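Local coordinates for Tol-Pal system protein TolA (Pseudomonas aeruginosa, PDB 1LR0), which belongs to the Tol-Pal system, which probably aids outer membrane invagination in cell division and maintenance of membrane integrity, and is represented here by its periplasmic C-terminal domain, at residues Asn50-Glu55 with Lys78-Ser83; Val56-Leu61 with Ile114-Glu119. All coordinates share one frame; numbering follows the deposited sequence.

Contact 1: residues Asn50-Glu55 with Lys78-Ser83; sequences NGMSVE and KPFDSS
Met52 and Val54 pack against Phe80 and Asp81 in a buried, mainly apolar contact between the start of strand 54-60, with the loop leading into it, and the first turn and a half of helix 78-91. The Phe80 ring does most of the touching. With CG anti to the backbone N (chi1 175°), it reaches from the helix to the strand, and its CE1 comes within 3.5 Å of Val54 CG1. Met52, a selenomethionine introduced for the crystallography, runs past Phe80 in the opposite direction with its chain extended. Its SE lies 4.1 Å from Phe80 CB and 4.9 Å from the centroid of the Phe80 ring, 45° off the ring normal, a Met-aromatic contact. Both approach obliquely, SE beside Phe80 CB and CD1, the valine methyl beside CE1 and CZ.

Val54 has a second neighbour on its other branch: CG2 rests 3.4 Å from Asp81 OD2, the methyl lying over one face of the carboxylate, toward that oxygen. This carboxylate has its polar partners in the loop before the helix, where OD2 is hydrogen-bonded to Ser75 OG and OD1 to Ser74 OG, so a buried acid is satisfied by two hydroxyls. One turn of the helix is tied by Ser83, whose OG donates to Phe80 O over 2.7 Å on a carbonyl lone pair and is also hydrogen-bonded to Trp42 NE1. Beyond the contact, Pro118 of helix 118-123 touches both Met52 and Phe80, Leu121 adds to the cover of the ring, and Val54 packs on Phe116 of strand 111-116, to which a backbone hydrogen bond also joins it.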
loop_
_atom_site.group_PDB
_atom_site.type_symbol
_atom_site.label_atom_id
_atom_site.label_comp_id
_atom_site.label_asym_id
_atom_site.label_seq_id
_atom_site.Cartn_x
_atom_site.Cartn_y
_atom_site.Cartn_z
ATOM N N ASN A 50 -17.126 11.959 -0.661
ATOM C CA ASN A 50 -15.877 12.662 -0.965
ATOM C C ASN A 50 -15.355 13.409 0.269
ATOM O O ASN A 50 -16.134 14.031 1.005
ATOM C CB ASN A 50 -16.064 13.619 -2.131
ATOM C CG ASN A 50 -15.954 12.891 -3.465
ATOM O OD1 ASN A 50 -16.836 12.064 -3.834
ATOM N ND2 ASN A 50 -14.887 13.152 -4.168
ATOM N N GLY A 51 -14.052 13.366 0.487
ATOM C CA GLY A 51 -13.496 14.102 1.620
ATOM C C GLY A 51 -13.124 13.209 2.764
ATOM O O GLY A 51 -12.506 13.616 3.714
HETATM N N MSE A 52 -13.654 11.983 2.762
HETATM C CA MSE A 52 -13.313 11.040 3.812
HETATM C C MSE A 52 -11.976 10.335 3.530
HETATM O O MSE A 52 -11.593 10.119 2.343
HETATM C CB MSE A 52 -14.465 9.940 3.943
HETATM C CG MSE A 52 -15.807 10.476 4.433
HETATM SE SE MSE A 52 -17.012 8.894 4.515
HETATM C CE MSE A 52 -18.482 9.891 5.456
ATOM N N SER A 53 -11.323 9.873 4.622
ATOM C CA SER A 53 -10.094 9.123 4.551
ATOM C C SER A 53 -10.036 8.102 5.630
ATOM O O SER A 53 -10.341 8.431 6.767
ATOM C CB SER A 53 -8.869 10.096 4.822
ATOM O OG SER A 53 -8.623 10.812 3.680
ATOM N N VAL A 54 -9.731 6.857 5.308
ATOM C CA VAL A 54 -9.494 5.866 6.338
ATOM C C VAL A 54 -8.107 5.267 6.164
ATOM O O VAL A 54 -7.703 4.960 5.025
ATOM C CB VAL A 54 -10.545 4.747 6.340
ATOM C CG1 VAL A 54 -10.555 3.958 4.973
ATOM C CG2 VAL A 54 -10.300 3.753 7.465
ATOM N N GLU A 55 -7.336 5.183 7.247
ATOM C CA GLU A 55 -6.061 4.465 7.198
ATOM C C GLU A 55 -6.275 3.015 7.682
ATOM O O GLU A 55 -6.767 2.769 8.768
ATOM C CB GLU A 55 -4.888 5.071 8.026
ATOM C CG GLU A 55 -3.512 4.517 7.693
ATOM C CD GLU A 55 -2.501 5.294 8.566
ATOM O OE1 GLU A 55 -3.002 5.478 9.655
ATOM O OE2 GLU A 55 -1.391 5.713 8.205
ATOM N N LYS A 78 -18.225 4.664 10.338
ATOM C CA LYS A 78 -17.894 3.253 10.523
ATOM C C LYS A 78 -18.214 2.351 9.300
ATOM O O LYS A 78 -17.492 1.480 8.998
ATOM C CB LYS A 78 -18.587 2.773 11.789
ATOM C CG LYS A 78 -18.358 1.295 12.074
ATOM C CD LYS A 78 -18.703 0.914 13.531
ATOM C CE LYS A 78 -18.798 -0.609 13.724
ATOM N NZ LYS A 78 -19.439 -0.869 15.068
ATOM N N PRO A 79 -19.315 2.563 8.579
ATOM C CA PRO A 79 -19.540 1.763 7.389
ATOM C C PRO A 79 -18.478 1.952 6.297
ATOM O O PRO A 79 -18.074 0.979 5.637
ATOM C CB PRO A 79 -20.937 2.171 6.927
ATOM C CG PRO A 79 -21.559 2.827 8.175
ATOM C CD PRO A 79 -20.454 3.412 8.908
ATOM N N PHE A 80 -18.019 3.176 6.063
ATOM C CA PHE A 80 -16.893 3.321 5.116
ATOM C C PHE A 80 -15.674 2.632 5.609
ATOM O O PHE A 80 -15.047 1.887 4.880
ATOM C CB PHE A 80 -16.564 4.829 4.825
ATOM C CG PHE A 80 -15.388 4.985 3.984
ATOM C CD1 PHE A 80 -14.319 5.796 4.397
ATOM C CD2 PHE A 80 -15.310 4.279 2.798
ATOM C CE1 PHE A 80 -13.221 5.878 3.660
ATOM C CE2 PHE A 80 -14.212 4.388 2.011
ATOM C CZ PHE A 80 -13.100 5.195 2.449
ATOM N N ASP A 81 -15.341 2.815 6.889
ATOM C CA ASP A 81 -14.217 2.097 7.437
ATOM C C ASP A 81 -14.306 0.566 7.204
ATOM O O ASP A 81 -13.358 -0.083 6.789
ATOM C CB ASP A 81 -14.107 2.297 8.948
ATOM C CG ASP A 81 -13.663 3.685 9.361
ATOM O OD1 ASP A 81 -13.672 3.861 10.594
ATOM O OD2 ASP A 81 -13.347 4.632 8.584
ATOM N N SER A 82 -15.458 0.006 7.536
ATOM C CA SER A 82 -15.637 -1.418 7.405
ATOM C C SER A 82 -15.561 -1.810 5.936
ATOM O O SER A 82 -15.009 -2.873 5.606
ATOM C CB SER A 82 -17.007 -1.815 7.937
ATOM O OG SER A 82 -17.035 -1.643 9.331
ATOM N N SER A 83 -16.075 -0.979 5.053
ATOM C CA SER A 83 -16.019 -1.305 3.600
ATOM C C SER A 83 -14.597 -1.326 3.044
ATOM O O SER A 83 -14.271 -2.104 2.158
ATOM C CB SER A 83 -16.882 -0.298 2.805
ATOM O OG SER A 83 -16.234 0.985 2.657
#

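Contact 2: residues Val56-Leu61 with Ile114-Glu119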
loop_
_atom_site.group_PDB
_atom_site.type_symbol
_atom_site.label_atom_id
_atom_site.label_comp_id
_atom_site.label_asym_id
_atom_site.label_seq_id
_atom_site.Cartn_x
_atom_site.Cartn_y
_atom_site.Cartn_z
ATOM N N VAL A 56 -5.789 2.083 6.894
ATOM C CA VAL A 56 -5.903 0.684 7.174
ATOM C C VAL A 56 -4.554 0.053 7.266
ATOM O O VAL A 56 -3.736 0.263 6.382
ATOM C CB VAL A 56 -6.656 -0.021 5.964
ATOM C CG1 VAL A 56 -6.639 -1.493 6.162
ATOM C CG2 VAL A 56 -8.091 0.526 5.869
ATOM N N LEU A 57 -4.349 -0.763 8.297
ATOM C CA LEU A 57 -3.122 -1.572 8.426
ATOM C C LEU A 57 -3.397 -2.892 7.832
ATOM O O LEU A 57 -4.308 -3.577 8.199
ATOM C CB LEU A 57 -2.810 -1.689 9.909
ATOM C CG LEU A 57 -1.676 -2.658 10.145
ATOM C CD1 LEU A 57 -0.371 -2.013 9.799
ATOM C CD2 LEU A 57 -1.760 -3.035 11.626
ATOM N N ILE A 58 -2.629 -3.099 6.786
ATOM C CA ILE A 58 -2.590 -4.261 5.984
ATOM C C ILE A 58 -1.406 -5.155 6.392
ATOM O O ILE A 58 -0.240 -4.717 6.377
ATOM C CB ILE A 58 -2.456 -3.913 4.561
ATOM C CG1 ILE A 58 -3.494 -2.887 4.078
ATOM C CG2 ILE A 58 -2.612 -5.145 3.751
ATOM C CD1 ILE A 58 -3.400 -2.631 2.593
ATOM N N GLU A 59 -1.728 -6.408 6.668
ATOM C CA GLU A 59 -0.716 -7.442 7.039
ATOM C C GLU A 59 -0.619 -8.489 5.946
ATOM O O GLU A 59 -1.647 -9.047 5.559
ATOM C CB GLU A 59 -1.125 -8.113 8.377
ATOM C CG GLU A 59 -1.137 -7.104 9.505
ATOM C CD GLU A 59 -1.449 -7.646 10.889
ATOM O OE1 GLU A 59 -1.020 -8.795 11.252
ATOM O OE2 GLU A 59 -2.142 -6.876 11.614
HETATM N N MSE A 60 0.602 -8.741 5.477
HETATM C CA MSE A 60 0.916 -9.665 4.419
HETATM C C MSE A 60 2.058 -10.631 4.751
HETATM O O MSE A 60 2.924 -10.336 5.566
HETATM C CB MSE A 60 1.287 -8.955 3.109
HETATM C CG MSE A 60 0.060 -8.322 2.435
HETATM SE SE MSE A 60 0.471 -7.426 0.805
HETATM C CE MSE A 60 0.894 -5.673 1.761
ATOM N N LEU A 61 2.060 -11.754 4.040
ATOM C CA LEU A 61 3.212 -12.668 4.028
ATOM C C LEU A 61 4.021 -12.358 2.853
ATOM O O LEU A 61 3.521 -11.831 1.867
ATOM C CB LEU A 61 2.726 -14.119 3.876
ATOM C CG LEU A 61 1.854 -14.586 5.014
ATOM C CD1 LEU A 61 1.264 -16.052 4.846
ATOM C CD2 LEU A 61 2.608 -14.420 6.335
ATOM N N ILE A 114 -2.079 2.015 4.660
ATOM C CA ILE A 114 -2.458 2.727 3.408
ATOM C C ILE A 114 -3.729 3.546 3.684
ATOM O O ILE A 114 -4.614 3.103 4.386
ATOM C CB ILE A 114 -2.780 1.662 2.375
ATOM C CG1 ILE A 114 -1.545 0.795 2.035
ATOM C CG2 ILE A 114 -3.273 2.267 1.116
ATOM C CD1 ILE A 114 -0.493 1.565 1.264
ATOM N N ILE A 115 -3.792 4.753 3.150
ATOM C CA ILE A 115 -4.943 5.590 3.288
ATOM C C ILE A 115 -5.816 5.386 2.116
ATOM O O ILE A 115 -5.386 5.484 0.980
ATOM C CB ILE A 115 -4.473 7.052 3.363
ATOM C CG1 ILE A 115 -3.749 7.275 4.712
ATOM C CG2 ILE A 115 -5.675 8.019 3.277
ATOM C CD1 ILE A 115 -3.108 8.693 4.757
ATOM N N PHE A 116 -7.063 5.115 2.391
ATOM C CA PHE A 116 -8.078 5.008 1.354
ATOM C C PHE A 116 -9.107 6.101 1.401
ATOM O O PHE A 116 -9.552 6.457 2.503
ATOM C CB PHE A 116 -8.812 3.657 1.492
ATOM C CG PHE A 116 -7.874 2.473 1.292
ATOM C CD1 PHE A 116 -7.382 2.179 0.048
ATOM C CD2 PHE A 116 -7.484 1.666 2.343
ATOM C CE1 PHE A 116 -6.558 1.079 -0.162
ATOM C CE2 PHE A 116 -6.622 0.609 2.104
ATOM C CZ PHE A 116 -6.198 0.313 0.849
ATOM N N LYS A 117 -9.558 6.589 0.245
ATOM C CA LYS A 117 -10.602 7.624 0.120
ATOM C C LYS A 117 -11.687 7.090 -0.802
ATOM O O LYS A 117 -11.397 6.463 -1.851
ATOM C CB LYS A 117 -10.031 8.920 -0.499
ATOM C CG LYS A 117 -8.823 9.439 0.179
ATOM C CD LYS A 117 -8.257 10.706 -0.495
ATOM C CE LYS A 117 -6.912 11.269 0.124
ATOM N NZ LYS A 117 -6.622 12.583 -0.670
ATOM N N PRO A 118 -12.929 7.377 -0.520
ATOM C CA PRO A 118 -14.016 6.898 -1.392
ATOM C C PRO A 118 -13.825 7.351 -2.811
ATOM O O PRO A 118 -14.141 6.582 -3.698
ATOM C CB PRO A 118 -15.260 7.585 -0.812
ATOM C CG PRO A 118 -14.985 7.707 0.640
ATOM C CD PRO A 118 -13.463 8.137 0.628
ATOM N N GLU A 119 -13.378 8.598 -3.025
ATOM C CA GLU A 119 -13.312 9.078 -4.382
ATOM C C GLU A 119 -12.192 8.349 -5.173
ATOM O O GLU A 119 -12.326 8.091 -6.363
ATOM C CB GLU A 119 -13.116 10.597 -4.422
ATOM C CG GLU A 119 -11.971 11.065 -3.618
ATOM C CD GLU A 119 -12.332 11.471 -2.157
ATOM O OE1 GLU A 119 -13.089 10.764 -1.448
ATOM O OE2 GLU A 119 -11.862 12.518 -1.705
#
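Val56 N gives its hydrogen to Ile114 O over 3.0 Å, nearly straight at 171°. The return bond, Ile114 N to Val56 O, has the same 3.0 Å length and bends slightly more. Together they make Val56 and Ile114 an antiparallel hydrogen-bonded pair, with both side chains on the same face of the sheet.

On that face Phe116 turns its rim to Val56. Val56 CG2 stands 3.8 Å from Phe116 CD2, and Val56 CB lies in the plane of the ring at its edge, 3.9 Å from CE2. The ring gets there with CG anti to its own carbonyl carbon (chi1 -63°), which swings it back over Ile114, whose CG2 lies 3.5 Å above the ring plane, offset toward the rim. Ile58, next on the same side of its strand, sends CD1 to Ile114 CG1 at 3.9 Å, while the same methyl approaches Phe116 CZ more loosely at the ring edge.

The two strands are the central and one outer member of the three-stranded antiparallel sheet of the TolA-TonB C-terminal family, in the order 66-73, 54-60, 111-116. The two short segments run 130° apart in chain direction, well twisted from exact antiparallel. The long helix 4-41 covers this apolar face: Ile34 packs on Ile58, Val35 on Ile114 and Val38 on Phe116. Val88 of helix 78-91 meets both Ile58 and Phe116. Past Phe116 the chain leaves the sheet, Lys117 taking the N-cap position of helix 118-123.

Overall arrangement
From the N terminus, the chain runs through helix 4-41 and a loop into residues 50-55, then continues directly into 56-61, so the two contacts share strand 54-60. Contact 1 closes a loop of 22 residues that holds the rest of strand 54-60 and strand 66-73 and returns as helix 78-91. Contact 2 closes one of 52, spanning strand 66-73, that helix and helix 102-108. Their segments alternate, so the loops cross. Contact 1 ties helix 78-91 to the start of the central strand; contact 2 joins that strand to 111-116. The contacts meet where Val54 O is probably hydrogen-bonded to Phe116 N and Gly51 N to Glu119 OE2, the latter link holding helix 118-123.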